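Local coordinates for protein xylulose kinase (PDB 2ITM) that catalyses the ATP-dependent phosphorylation of D-xylulose to D-xylulose 5-phosphate, works less efficiently on 1-deoxy-D-xylulose, and acts as a homodimer of the FGGY kinase family, at residues A[308-313]-A[396-401]; A[320-325]-A[361-366]; A[369-374]-A[463-468]; A[376-381]-A[467-472]. All coordinates share one frame; numbering follows the deposited sequence.

How the contacts relate
All four contacts lie in the C-terminal half of the subunit, away from the xylulose pocket, and three of them use the long helix 358-381. Along that helix come contact 2, then contact 3, then contact 4; the last two both pair it with helix 459-479, share Pro467 and Arg468, and have centres about 6 Å apart. Contact 1 joins the start of helix 310-316 to the loop before helix 400-410, about 16 Å from contact 2 between centres. In sequence, contact 2 is nested within the loop closed by contact 1, whereas contacts 3 and 4 cross contact 1. Helix 358-381 thus ties the C-terminal helix to the body of this actin-like ATPase domain.

Contact 1 of 4, residues A[308-313]-A[396-401]; sequences SNVPAL and GARSEY
Val310 lies under the guanidinium of Arg398, and these two residues account for most of the surface buried here. The valine CB sits over the centre of the flat group, 3.4 Å from its plane, with the two side chains approaching from opposite directions. Its branches divide the work: CG2 comes within 3.5 Å of Arg398 NH1, while CG1 rests 3.9 Å from Arg398 NE. Arg398 starts with CG between its backbone N and carbonyl carbon (chi1 74°) and bends at chi2 and chi3, which lays the guanidinium across the valine instead of end-on to it. Helix 310-316 begins at Val310, after the N-cap residue Asn309, and Arg398 lies in the connection from strand 390-393 to helix 400-410, so the contact joins two helix starts within the C-terminal actin-like ATPase domain. Pro311 lies at the margin, its exact place being doubtful. With an alanine at Val310, both methyl branches would go and the guanidinium would probably be freer to turn. The charge on Arg398 also faces Asp299 of helix 294-304, in a long, weak ion pair. Nearby, Ser399 caps helix 400-410 through a weak bond from the backbone N of Trp402 to its OG.

Contact 2 of 4, residues A[320-325]-A[361-366]; sequences ADESAE and LARAVL
A type I beta turn, Asp321 to Ala324, in the loop between helix 310-316 and strand 328-333 places Glu322 beside Arg363 on helix 358-381, and Ala320 just ahead of the turn packs on the same arginine. The tighter meeting is apolar: Ala320 CB lies 3.5 Å from Arg363 CG, touching the aliphatic start of the chain, and it also sits at the edge of the guanidinium, near its plane. The bends of Arg363 at chi2 and chi3 carry the chain outward past this methyl, with Ala320 CB 4.1 Å from Arg363 NE, and on to the Glu322 side.

Glu322 takes part by charge. Its CG lies beside the backbone N, anti to the carbonyl carbon (chi1 -66°), and a bend at chi2 brings the carboxylate round to the arginine. OE1 stops 4.0 Å from Arg363 NH2, a long salt bridge; the oxygen stands well out of the guanidinium plane and no N-H is aimed at it, although the two planes are only 29° apart. Arg363 has a firmer partner along its own helix, since NH1 forms a salt bridge with Glu367, and the pull of Glu322 is therefore probably secondary.

The turn carries its own bracing. Asp321 OD1 accepts from Ser323 N at 2.7 Å and from Ser323 OG at 2.8 Å, both from one face of the carboxylate, the hydroxyl on the syn side and the amide on the anti side. The backbone N of Asp321 is bonded to Glu360, a second tie to helix 358-381. An aspartate gripping the amide two residues on is the signature of an Asx turn, here built into a surface beta turn.

Contact 3 of 4, residues A[369-374]-A[463-468]; sequences VGYALA and AAYQPR
Two helical segments, 369-374 and 463-468, come closest in their backbones at Tyr371 and Arg468, whose CA atoms are 8.4 Å apart, and the second is kinked at Pro467 and Arg468, where backbone N atoms lack a bond to the turn before. Tyr371 spans the gap. With its CG beside the backbone N, anti to the carbonyl carbon (chi1 -63°), its ring points at helix 459-479 and the phenol end enters between Tyr465 and Arg468. Tyr371 OH lies 3.2 Å from Arg468 CB and 3.4 Å from Arg468 CD, against the aliphatic part of that chain.

The two tyrosines meet along their rims: Tyr371 CE1 is 3.7 Å from Tyr465 CD2, and Tyr371 OH lies in the plane of the Tyr465 ring, at its edge. The planes stand at 72°, an oblique pairing with centroids 6.0 Å apart. Tyr465 directs its own hydroxyl to Glu367, to which it is hydrogen-bonded. A water bridges Tyr371 OH and Arg468 NE, 2.8 Å from Tyr371 OH and in the plane of the Tyr371 ring; from Arg468 NE it accepts a weak bond. A leucine in place of Tyr371 would probably leave this water without its phenol partner and open a gap between Tyr465 and the Arg468 chain.

This buried join lies where three helices meet: Ile409 of helix 400-410 touches both tyrosines, Phe472 of helix 459-479 meets the Tyr371 ring, and strand 328-333 packs on helix 358-381 through Phe329 on Val369 and Pro331 on Ala372.

Contact 4 of 4, residues A[376-381]-A[467-472]; sequences GMDVVH and PRRETF
Helical segments 376-381 and 467-472 stand well apart here, their nearest CA atoms, those of Asp378 and Arg469, being 11.8 Å from each other, and the gap is bridged by Asp378 and the long Arg469. The two side chains come from opposite directions. Asp378 OD2 forms a salt bridge with Arg469 NH2 at 2.8 Å, lying at the edge of the guanidinium and near its plane, while the carboxylate is turned 45° against that plane. Arg469 runs out extended through chi2 (161°) and bends at chi3, which brings its NH2 end round to the acid.

The pair belongs to the packing of helix 459-479 on the last turns of helix 358-381 in the C-terminal actin-like ATPase domain. A water sits beside the pair, 2.9 Å from Asp378 OD1, to which it probably donates, and takes a weak bond from Arg469 NH2. The guanidinium has a second acid, Asp375, in a long, weak ion pair with NH1. On the C-terminal helix, Thr471 OG1 bonds back to Pro467 O at 3.2 Å; that carbonyl also takes Thr471 N, from the opposite face of its plane. Phe472 packs against Leu330 and Pro331 of strand 328-333.

Contact 1 of 4, residues A[308-313]-A[396-401]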
loop_
_atom_site.group_PDB
_atom_site.type_symbol
_atom_site.label_atom_id
_atom_site.label_comp_id
_atom_site.label_asym_id
_atom_site.label_seq_id
_atom_site.Cartn_x
_atom_site.Cartn_y
_atom_site.Cartn_z
ATOM N N SER A 308 3.842 19.829 -5.828
ATOM C CA SER A 308 3.042 20.649 -6.726
ATOM C C SER A 308 3.381 20.337 -8.176
ATOM O O SER A 308 2.506 20.228 -9.028
ATOM C CB SER A 308 3.302 22.125 -6.447
ATOM O OG SER A 308 2.341 22.943 -7.083
ATOM N N ASN A 309 4.667 20.185 -8.439
ATOM C CA ASN A 309 5.176 20.170 -9.790
ATOM C C ASN A 309 6.424 19.312 -9.841
ATOM O O ASN A 309 6.973 18.934 -8.812
ATOM C CB ASN A 309 5.508 21.588 -10.236
ATOM C CG ASN A 309 6.405 22.296 -9.256
ATOM O OD1 ASN A 309 5.964 22.780 -8.226
ATOM N ND2 ASN A 309 7.684 22.348 -9.572
ATOM N N VAL A 310 6.865 18.990 -11.044
ATOM C CA VAL A 310 7.805 17.909 -11.197
ATOM C C VAL A 310 9.151 18.303 -10.638
ATOM O O VAL A 310 10.065 17.494 -10.560
ATOM C CB VAL A 310 7.928 17.448 -12.635
ATOM C CG1 VAL A 310 9.328 17.037 -12.912
ATOM C CG2 VAL A 310 7.013 16.293 -12.879
ATOM N N PRO A 311 9.262 19.553 -10.228
ATOM C CA PRO A 311 10.506 20.052 -9.703
ATOM C C PRO A 311 10.444 20.400 -8.232
ATOM O O PRO A 311 11.466 20.330 -7.565
ATOM C CB PRO A 311 10.730 21.302 -10.544
ATOM C CG PRO A 311 10.045 21.009 -11.769
ATOM C CD PRO A 311 8.772 20.386 -11.328
ATOM N N ALA A 312 9.273 20.757 -7.725
ATOM C CA ALA A 312 9.014 20.574 -6.306
ATOM C C ALA A 312 9.528 19.205 -5.931
ATOM O O ALA A 312 10.377 19.049 -5.070
ATOM C CB ALA A 312 7.561 20.699 -6.015
ATOM N N LEU A 313 9.000 18.206 -6.603
ATOM C CA LEU A 313 9.332 16.841 -6.284
ATOM C C LEU A 313 10.838 16.658 -6.285
ATOM O O LEU A 313 11.430 16.356 -5.268
ATOM C CB LEU A 313 8.682 15.907 -7.286
ATOM C CG LEU A 313 9.272 14.516 -7.304
ATOM C CD1 LEU A 313 8.710 13.729 -6.167
ATOM C CD2 LEU A 313 8.967 13.854 -8.604
ATOM N N GLY A 396 9.152 12.951 -19.176
ATOM C CA GLY A 396 9.854 12.340 -18.065
ATOM C C GLY A 396 11.327 12.677 -18.003
ATOM O O GLY A 396 11.934 12.610 -16.959
ATOM N N ALA A 397 11.884 13.060 -19.148
ATOM C CA ALA A 397 13.315 13.247 -19.295
ATOM C C ALA A 397 13.771 14.631 -18.909
ATOM O O ALA A 397 14.929 14.971 -19.087
ATOM C CB ALA A 397 13.720 12.959 -20.687
ATOM N N ARG A 398 12.865 15.439 -18.377
ATOM C CA ARG A 398 13.103 16.859 -18.296
ATOM C C ARG A 398 14.038 17.243 -17.146
ATOM O O ARG A 398 14.863 18.137 -17.300
ATOM C CB ARG A 398 11.796 17.641 -18.274
ATOM C CG ARG A 398 11.035 17.556 -16.952
ATOM C CD ARG A 398 9.512 17.552 -17.093
ATOM N NE ARG A 398 8.884 18.682 -16.413
ATOM C CZ ARG A 398 7.639 18.696 -15.954
ATOM N NH1 ARG A 398 6.863 17.631 -16.087
ATOM N NH2 ARG A 398 7.169 19.786 -15.356
ATOM N N SER A 399 13.938 16.546 -16.019
ATOM C CA SER A 399 14.784 16.815 -14.865
ATOM C C SER A 399 16.251 16.438 -15.039
ATOM O O SER A 399 16.582 15.301 -15.335
ATOM C CB SER A 399 14.210 16.169 -13.612
ATOM O OG SER A 399 14.991 16.456 -12.480
ATOM N N GLU A 400 17.124 17.420 -14.856
ATOM C CA GLU A 400 18.563 17.203 -14.875
ATOM C C GLU A 400 19.021 16.257 -13.777
ATOM O O GLU A 400 19.815 15.364 -14.002
ATOM C CB GLU A 400 19.278 18.540 -14.730
ATOM C CG GLU A 400 20.784 18.464 -14.637
ATOM C CD GLU A 400 21.395 19.804 -14.276
ATOM O OE1 GLU A 400 20.800 20.519 -13.453
ATOM O OE2 GLU A 400 22.462 20.136 -14.815
ATOM N N TYR A 401 18.500 16.464 -12.583
ATOM C CA TYR A 401 18.804 15.592 -11.474
ATOM C C TYR A 401 18.510 14.140 -11.807
ATOM O O TYR A 401 19.323 13.269 -11.555
ATOM C CB TYR A 401 18.038 16.009 -10.230
ATOM C CG TYR A 401 18.340 15.131 -9.050
ATOM C CD1 TYR A 401 19.646 14.873 -8.682
ATOM C CD2 TYR A 401 17.329 14.542 -8.321
ATOM C CE1 TYR A 401 19.935 14.075 -7.622
ATOM C CE2 TYR A 401 17.606 13.733 -7.255
ATOM C CZ TYR A 401 18.916 13.500 -6.910
ATOM O OH TYR A 401 19.218 12.696 -5.846
#

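Contact 2 of 4, residues A[320-325]-A[361-366]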
loop_
_atom_site.group_PDB
_atom_site.type_symbol
_atom_site.label_atom_id
_atom_site.label_comp_id
_atom_site.label_asym_id
_atom_site.label_seq_id
_atom_site.Cartn_x
_atom_site.Cartn_y
_atom_site.Cartn_z
ATOM N N ALA A 320 16.091 14.379 1.209
ATOM C CA ALA A 320 15.916 13.078 1.818
ATOM C C ALA A 320 16.946 12.808 2.914
ATOM O O ALA A 320 18.133 13.053 2.747
ATOM C CB ALA A 320 15.935 11.999 0.778
ATOM N N ASP A 321 16.459 12.290 4.046
ATOM C CA ASP A 321 17.277 11.973 5.208
ATOM C C ASP A 321 18.271 10.848 4.942
ATOM O O ASP A 321 17.904 9.687 4.845
ATOM C CB ASP A 321 16.373 11.636 6.390
ATOM C CG ASP A 321 17.142 11.378 7.659
ATOM O OD1 ASP A 321 18.333 11.034 7.574
ATOM O OD2 ASP A 321 16.636 11.490 8.787
ATOM N N GLU A 322 19.538 11.207 4.827
ATOM C CA GLU A 322 20.575 10.252 4.479
ATOM C C GLU A 322 20.662 9.072 5.439
ATOM O O GLU A 322 21.122 8.002 5.071
ATOM C CB GLU A 322 21.918 10.945 4.401
ATOM C CG GLU A 322 22.029 11.948 3.272
ATOM C CD GLU A 322 22.145 11.294 1.899
ATOM O OE1 GLU A 322 21.229 10.558 1.505
ATOM O OE2 GLU A 322 23.161 11.524 1.218
ATOM N N SER A 323 20.231 9.266 6.674
ATOM C CA SER A 323 20.486 8.286 7.720
ATOM C C SER A 323 19.314 7.323 7.832
ATOM O O SER A 323 19.451 6.218 8.346
ATOM C CB SER A 323 20.708 8.981 9.062
ATOM O OG SER A 323 19.481 9.417 9.606
ATOM N N ALA A 324 18.162 7.767 7.351
ATOM C CA ALA A 324 17.018 6.902 7.130
ATOM C C ALA A 324 17.390 5.661 6.354
ATOM O O ALA A 324 18.071 5.725 5.345
ATOM C CB ALA A 324 15.933 7.657 6.422
ATOM N N GLU A 325 16.930 4.523 6.837
ATOM C CA GLU A 325 16.859 3.341 6.011
ATOM C C GLU A 325 16.012 3.563 4.772
ATOM O O GLU A 325 15.132 4.408 4.748
ATOM C CB GLU A 325 16.320 2.166 6.808
ATOM C CG GLU A 325 17.325 1.554 7.755
ATOM C CD GLU A 325 16.661 0.927 8.955
ATOM O OE1 GLU A 325 15.527 1.317 9.270
ATOM O OE2 GLU A 325 17.271 0.039 9.576
ATOM N N LEU A 361 9.900 9.425 0.524
ATOM C CA LEU A 361 9.001 8.811 -0.429
ATOM C C LEU A 361 9.360 9.219 -1.842
ATOM O O LEU A 361 9.389 8.406 -2.745
ATOM C CB LEU A 361 7.565 9.191 -0.112
ATOM C CG LEU A 361 6.813 8.098 0.626
ATOM C CD1 LEU A 361 7.721 7.382 1.564
ATOM C CD2 LEU A 361 5.573 8.611 1.336
ATOM N N ALA A 362 9.642 10.497 -2.016
ATOM C CA ALA A 362 9.918 11.044 -3.324
ATOM C C ALA A 362 11.230 10.514 -3.863
ATOM O O ALA A 362 11.334 10.177 -5.023
ATOM C CB ALA A 362 9.939 12.548 -3.270
ATOM N N ARG A 363 12.229 10.451 -3.005
ATOM C CA ARG A 363 13.442 9.734 -3.326
ATOM C C ARG A 363 13.233 8.284 -3.743
ATOM O O ARG A 363 13.845 7.825 -4.687
ATOM C CB ARG A 363 14.414 9.795 -2.172
ATOM C CG ARG A 363 15.607 10.618 -2.475
ATOM C CD ARG A 363 16.805 9.856 -2.905
ATOM N NE ARG A 363 17.980 10.559 -2.422
ATOM C CZ ARG A 363 19.219 10.320 -2.801
ATOM N NH1 ARG A 363 19.478 9.380 -3.690
ATOM N NH2 ARG A 363 20.195 11.018 -2.281
ATOM N N ALA A 364 12.378 7.580 -3.022
ATOM C CA ALA A 364 12.097 6.184 -3.311
ATOM C C ALA A 364 11.546 5.970 -4.720
ATOM O O ALA A 364 11.998 5.105 -5.442
ATOM C CB ALA A 364 11.179 5.613 -2.290
ATOM N N VAL A 365 10.583 6.791 -5.104
ATOM C CA VAL A 365 9.999 6.723 -6.420
ATOM C C VAL A 365 11.008 6.898 -7.543
ATOM O O VAL A 365 11.082 6.081 -8.441
ATOM C CB VAL A 365 8.821 7.697 -6.570
ATOM C CG1 VAL A 365 8.158 7.509 -7.896
ATOM C CG2 VAL A 365 7.827 7.480 -5.470
ATOM N N LEU A 366 11.800 7.954 -7.472
ATOM C CA LEU A 366 12.808 8.212 -8.482
ATOM C C LEU A 366 13.751 7.034 -8.640
ATOM O O LEU A 366 14.039 6.608 -9.739
ATOM C CB LEU A 366 13.592 9.478 -8.146
ATOM C CG LEU A 366 12.819 10.794 -8.110
ATOM C CD1 LEU A 366 13.762 11.981 -7.992
ATOM C CD2 LEU A 366 11.949 10.917 -9.322
#

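Contact 3 of 4, residues A[369-374]-A[463-468]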
loop_
_atom_site.group_PDB
_atom_site.type_symbol
_atom_site.label_atom_id
_atom_site.label_comp_id
_atom_site.label_asym_id
_atom_site.label_seq_id
_atom_site.Cartn_x
_atom_site.Cartn_y
_atom_site.Cartn_z
ATOM N N VAL A 369 11.747 3.698 -9.995
ATOM C CA VAL A 369 11.536 3.846 -11.413
ATOM C C VAL A 369 12.857 3.731 -12.160
ATOM O O VAL A 369 12.954 3.029 -13.142
ATOM C CB VAL A 369 10.836 5.166 -11.756
ATOM C CG1 VAL A 369 10.748 5.333 -13.252
ATOM C CG2 VAL A 369 9.473 5.223 -11.132
ATOM N N GLY A 370 13.870 4.425 -11.670
ATOM C CA GLY A 370 15.222 4.265 -12.167
ATOM C C GLY A 370 15.680 2.828 -12.262
ATOM O O GLY A 370 16.166 2.401 -13.287
ATOM N N TYR A 371 15.517 2.085 -11.175
ATOM C CA TYR A 371 15.953 0.700 -11.114
ATOM C C TYR A 371 15.247 -0.164 -12.162
ATOM O O TYR A 371 15.872 -0.966 -12.832
ATOM C CB TYR A 371 15.733 0.117 -9.722
ATOM C CG TYR A 371 16.517 0.760 -8.601
ATOM C CD1 TYR A 371 17.777 1.291 -8.803
ATOM C CD2 TYR A 371 15.983 0.833 -7.338
ATOM C CE1 TYR A 371 18.468 1.875 -7.782
ATOM C CE2 TYR A 371 16.666 1.416 -6.311
ATOM C CZ TYR A 371 17.908 1.935 -6.531
ATOM O OH TYR A 371 18.566 2.503 -5.489
ATOM N N ALA A 372 13.937 0.024 -12.268
ATOM C CA ALA A 372 13.118 -0.627 -13.273
ATOM C C ALA A 372 13.593 -0.360 -14.705
ATOM O O ALA A 372 13.798 -1.280 -15.475
ATOM C CB ALA A 372 11.682 -0.225 -13.105
ATOM N N LEU A 373 13.777 0.911 -15.028
ATOM C CA LEU A 373 14.200 1.320 -16.351
ATOM C C LEU A 373 15.552 0.738 -16.753
ATOM O O LEU A 373 15.741 0.332 -17.880
ATOM C CB LEU A 373 14.212 2.841 -16.469
ATOM C CG LEU A 373 12.864 3.562 -16.389
ATOM C CD1 LEU A 373 13.026 5.053 -16.387
ATOM C CD2 LEU A 373 11.905 3.109 -17.467
ATOM N N ALA A 374 16.486 0.705 -15.814
ATOM C CA ALA A 374 17.817 0.173 -16.056
ATOM C C ALA A 374 17.799 -1.324 -16.337
ATOM O O ALA A 374 18.477 -1.797 -17.233
ATOM C CB ALA A 374 18.722 0.480 -14.898
ATOM N N ALA A 463 28.700 2.651 -8.373
ATOM C CA ALA A 463 29.080 1.588 -7.463
ATOM C C ALA A 463 28.149 1.503 -6.270
ATOM O O ALA A 463 27.840 0.421 -5.803
ATOM C CB ALA A 463 30.496 1.750 -7.010
ATOM N N ALA A 464 27.713 2.653 -5.787
ATOM C CA ALA A 464 26.796 2.726 -4.665
ATOM C C ALA A 464 25.422 2.184 -5.023
ATOM O O ALA A 464 24.686 1.711 -4.171
ATOM C CB ALA A 464 26.681 4.135 -4.176
ATOM N N TYR A 465 25.075 2.274 -6.293
ATOM C CA TYR A 465 23.748 1.893 -6.713
ATOM C C TYR A 465 23.648 0.392 -6.936
ATOM O O TYR A 465 22.586 -0.171 -6.852
ATOM C CB TYR A 465 23.295 2.700 -7.929
ATOM C CG TYR A 465 22.539 3.957 -7.580
ATOM C CD1 TYR A 465 22.950 5.182 -8.042
ATOM C CD2 TYR A 465 21.405 3.910 -6.789
ATOM C CE1 TYR A 465 22.265 6.331 -7.726
ATOM C CE2 TYR A 465 20.703 5.050 -6.475
ATOM C CZ TYR A 465 21.136 6.260 -6.946
ATOM O OH TYR A 465 20.456 7.401 -6.631
ATOM N N GLN A 466 24.770 -0.251 -7.210
ATOM C CA GLN A 466 24.719 -1.614 -7.691
ATOM C C GLN A 466 24.072 -2.592 -6.713
ATOM O O GLN A 466 23.225 -3.368 -7.103
ATOM C CB GLN A 466 26.079 -2.101 -8.164
ATOM C CG GLN A 466 26.514 -1.546 -9.495
ATOM C CD GLN A 466 25.737 -2.108 -10.648
ATOM O OE1 GLN A 466 25.855 -3.291 -10.964
ATOM N NE2 GLN A 466 24.944 -1.268 -11.295
ATOM N N PRO A 467 24.458 -2.546 -5.445
ATOM C CA PRO A 467 23.808 -3.381 -4.436
ATOM C C PRO A 467 22.336 -3.060 -4.228
ATOM O O PRO A 467 21.581 -3.936 -3.871
ATOM C CB PRO A 467 24.599 -3.103 -3.160
ATOM C CG PRO A 467 25.412 -1.906 -3.431
ATOM C CD PRO A 467 25.588 -1.796 -4.889
ATOM N N ARG A 468 21.945 -1.818 -4.462
ATOM C CA ARG A 468 20.542 -1.457 -4.416
ATOM C C ARG A 468 19.724 -2.056 -5.565
ATOM O O ARG A 468 18.596 -2.467 -5.374
ATOM C CB ARG A 468 20.371 0.056 -4.355
ATOM C CG ARG A 468 20.946 0.677 -3.113
ATOM C CD ARG A 468 20.980 2.183 -3.116
ATOM N NE ARG A 468 20.603 2.737 -1.823
ATOM C CZ ARG A 468 21.462 2.955 -0.857
ATOM N NH1 ARG A 468 22.733 2.669 -1.055
ATOM N NH2 ARG A 468 21.075 3.454 0.297
HETATM O O HOH W 1 17.554 2.281 -2.867
#

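Contact 4 of 4, residues A[376-381]-A[467-472]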
loop_
_atom_site.group_PDB
_atom_site.type_symbol
_atom_site.label_atom_id
_atom_site.label_comp_id
_atom_site.label_asym_id
_atom_site.label_seq_id
_atom_site.Cartn_x
_atom_site.Cartn_y
_atom_site.Cartn_z
ATOM N N GLY A 376 15.264 -2.839 -17.467
ATOM C CA GLY A 376 14.578 -2.895 -18.741
ATOM C C GLY A 376 15.529 -2.783 -19.912
ATOM O O GLY A 376 15.496 -3.579 -20.851
ATOM N N MET A 377 16.398 -1.792 -19.858
ATOM C CA MET A 377 17.424 -1.651 -20.876
ATOM C C MET A 377 18.413 -2.822 -20.907
ATOM O O MET A 377 18.742 -3.297 -21.988
ATOM C CB MET A 377 18.142 -0.309 -20.736
ATOM C CG MET A 377 17.239 0.886 -21.009
ATOM S SD MET A 377 18.099 2.432 -21.252
ATOM C CE MET A 377 18.613 2.786 -19.601
ATOM N N ASP A 378 18.858 -3.279 -19.748
ATOM C CA ASP A 378 19.759 -4.418 -19.656
ATOM C C ASP A 378 19.232 -5.647 -20.401
ATOM O O ASP A 378 19.956 -6.306 -21.106
ATOM C CB ASP A 378 20.005 -4.773 -18.193
ATOM C CG ASP A 378 20.940 -3.801 -17.493
ATOM O OD1 ASP A 378 21.587 -2.999 -18.169
ATOM O OD2 ASP A 378 21.080 -3.778 -16.264
ATOM N N VAL A 379 17.953 -5.943 -20.221
ATOM C CA VAL A 379 17.313 -7.062 -20.888
ATOM C C VAL A 379 17.425 -6.965 -22.433
ATOM O O VAL A 379 17.823 -7.908 -23.092
ATOM C CB VAL A 379 15.836 -7.185 -20.467
ATOM C CG1 VAL A 379 15.133 -8.251 -21.268
ATOM C CG2 VAL A 379 15.722 -7.451 -19.002
ATOM N N VAL A 380 17.088 -5.807 -22.979
ATOM C CA VAL A 380 17.261 -5.535 -24.393
ATOM C C VAL A 380 18.710 -5.689 -24.839
ATOM O O VAL A 380 18.990 -6.276 -25.869
ATOM C CB VAL A 380 16.700 -4.160 -24.751
ATOM C CG1 VAL A 380 17.207 -3.678 -26.075
ATOM C CG2 VAL A 380 15.189 -4.207 -24.748
ATOM N N HIS A 381 19.629 -5.168 -24.042
ATOM C CA HIS A 381 21.036 -5.227 -24.372
ATOM C C HIS A 381 21.521 -6.669 -24.415
ATOM O O HIS A 381 22.289 -7.040 -25.278
ATOM C CB HIS A 381 21.847 -4.365 -23.417
ATOM C CG HIS A 381 21.515 -2.908 -23.501
ATOM N ND1 HIS A 381 21.879 -2.002 -22.533
ATOM C CD2 HIS A 381 20.844 -2.203 -24.438
ATOM C CE1 HIS A 381 21.454 -0.801 -22.874
ATOM N NE2 HIS A 381 20.822 -0.896 -24.026
ATOM N N PRO A 467 24.458 -2.546 -5.445
ATOM C CA PRO A 467 23.808 -3.381 -4.436
ATOM C C PRO A 467 22.336 -3.060 -4.228
ATOM O O PRO A 467 21.581 -3.936 -3.871
ATOM C CB PRO A 467 24.599 -3.103 -3.160
ATOM C CG PRO A 467 25.412 -1.906 -3.431
ATOM C CD PRO A 467 25.588 -1.796 -4.889
ATOM N N ARG A 468 21.945 -1.818 -4.462
ATOM C CA ARG A 468 20.542 -1.457 -4.416
ATOM C C ARG A 468 19.724 -2.056 -5.565
ATOM O O ARG A 468 18.596 -2.467 -5.374
ATOM C CB ARG A 468 20.371 0.056 -4.355
ATOM C CG ARG A 468 20.946 0.677 -3.113
ATOM C CD ARG A 468 20.980 2.183 -3.116
ATOM N NE ARG A 468 20.603 2.737 -1.823
ATOM C CZ ARG A 468 21.462 2.955 -0.857
ATOM N NH1 ARG A 468 22.733 2.669 -1.055
ATOM N NH2 ARG A 468 21.075 3.454 0.297
ATOM N N ARG A 469 20.326 -2.092 -6.751
ATOM C CA ARG A 469 19.749 -2.731 -7.929
ATOM C C ARG A 469 19.522 -4.213 -7.679
ATOM O O ARG A 469 18.479 -4.744 -8.004
ATOM C CB ARG A 469 20.670 -2.548 -9.143
ATOM C CG ARG A 469 20.421 -1.298 -9.970
ATOM C CD ARG A 469 21.565 -0.881 -10.851
ATOM N NE ARG A 469 21.497 -1.389 -12.216
ATOM C CZ ARG A 469 20.404 -1.791 -12.807
ATOM N NH1 ARG A 469 19.258 -1.750 -12.161
ATOM N NH2 ARG A 469 20.446 -2.243 -14.044
ATOM N N GLU A 470 20.527 -4.861 -7.106
ATOM C CA GLU A 470 20.451 -6.249 -6.688
ATOM C C GLU A 470 19.321 -6.459 -5.704
ATOM O O GLU A 470 18.570 -7.398 -5.807
ATOM C CB GLU A 470 21.765 -6.622 -6.041
ATOM C CG GLU A 470 22.025 -8.095 -5.859
ATOM C CD GLU A 470 23.384 -8.339 -5.233
ATOM O OE1 GLU A 470 24.359 -7.687 -5.653
ATOM O OE2 GLU A 470 23.465 -9.161 -4.312
ATOM N N THR A 471 19.215 -5.564 -4.747
ATOM C CA THR A 471 18.184 -5.667 -3.741
ATOM C C THR A 471 16.792 -5.455 -4.335
ATOM O O THR A 471 15.885 -6.232 -4.101
ATOM C CB THR A 471 18.462 -4.704 -2.581
ATOM O OG1 THR A 471 19.531 -5.214 -1.788
ATOM C CG2 THR A 471 17.310 -4.689 -1.627
ATOM N N PHE A 472 16.654 -4.396 -5.117
ATOM C CA PHE A 472 15.467 -4.159 -5.933
ATOM C C PHE A 472 14.988 -5.369 -6.735
ATOM O O PHE A 472 13.859 -5.728 -6.652
ATOM C CB PHE A 472 15.674 -2.947 -6.842
ATOM C CG PHE A 472 14.580 -2.738 -7.846
ATOM C CD1 PHE A 472 13.473 -1.993 -7.536
ATOM C CD2 PHE A 472 14.666 -3.284 -9.101
ATOM C CE1 PHE A 472 12.480 -1.807 -8.456
ATOM C CE2 PHE A 472 13.672 -3.099 -10.016
ATOM C CZ PHE A 472 12.581 -2.359 -9.695
HETATM O O HOH W 2 23.041 -1.519 -16.185
#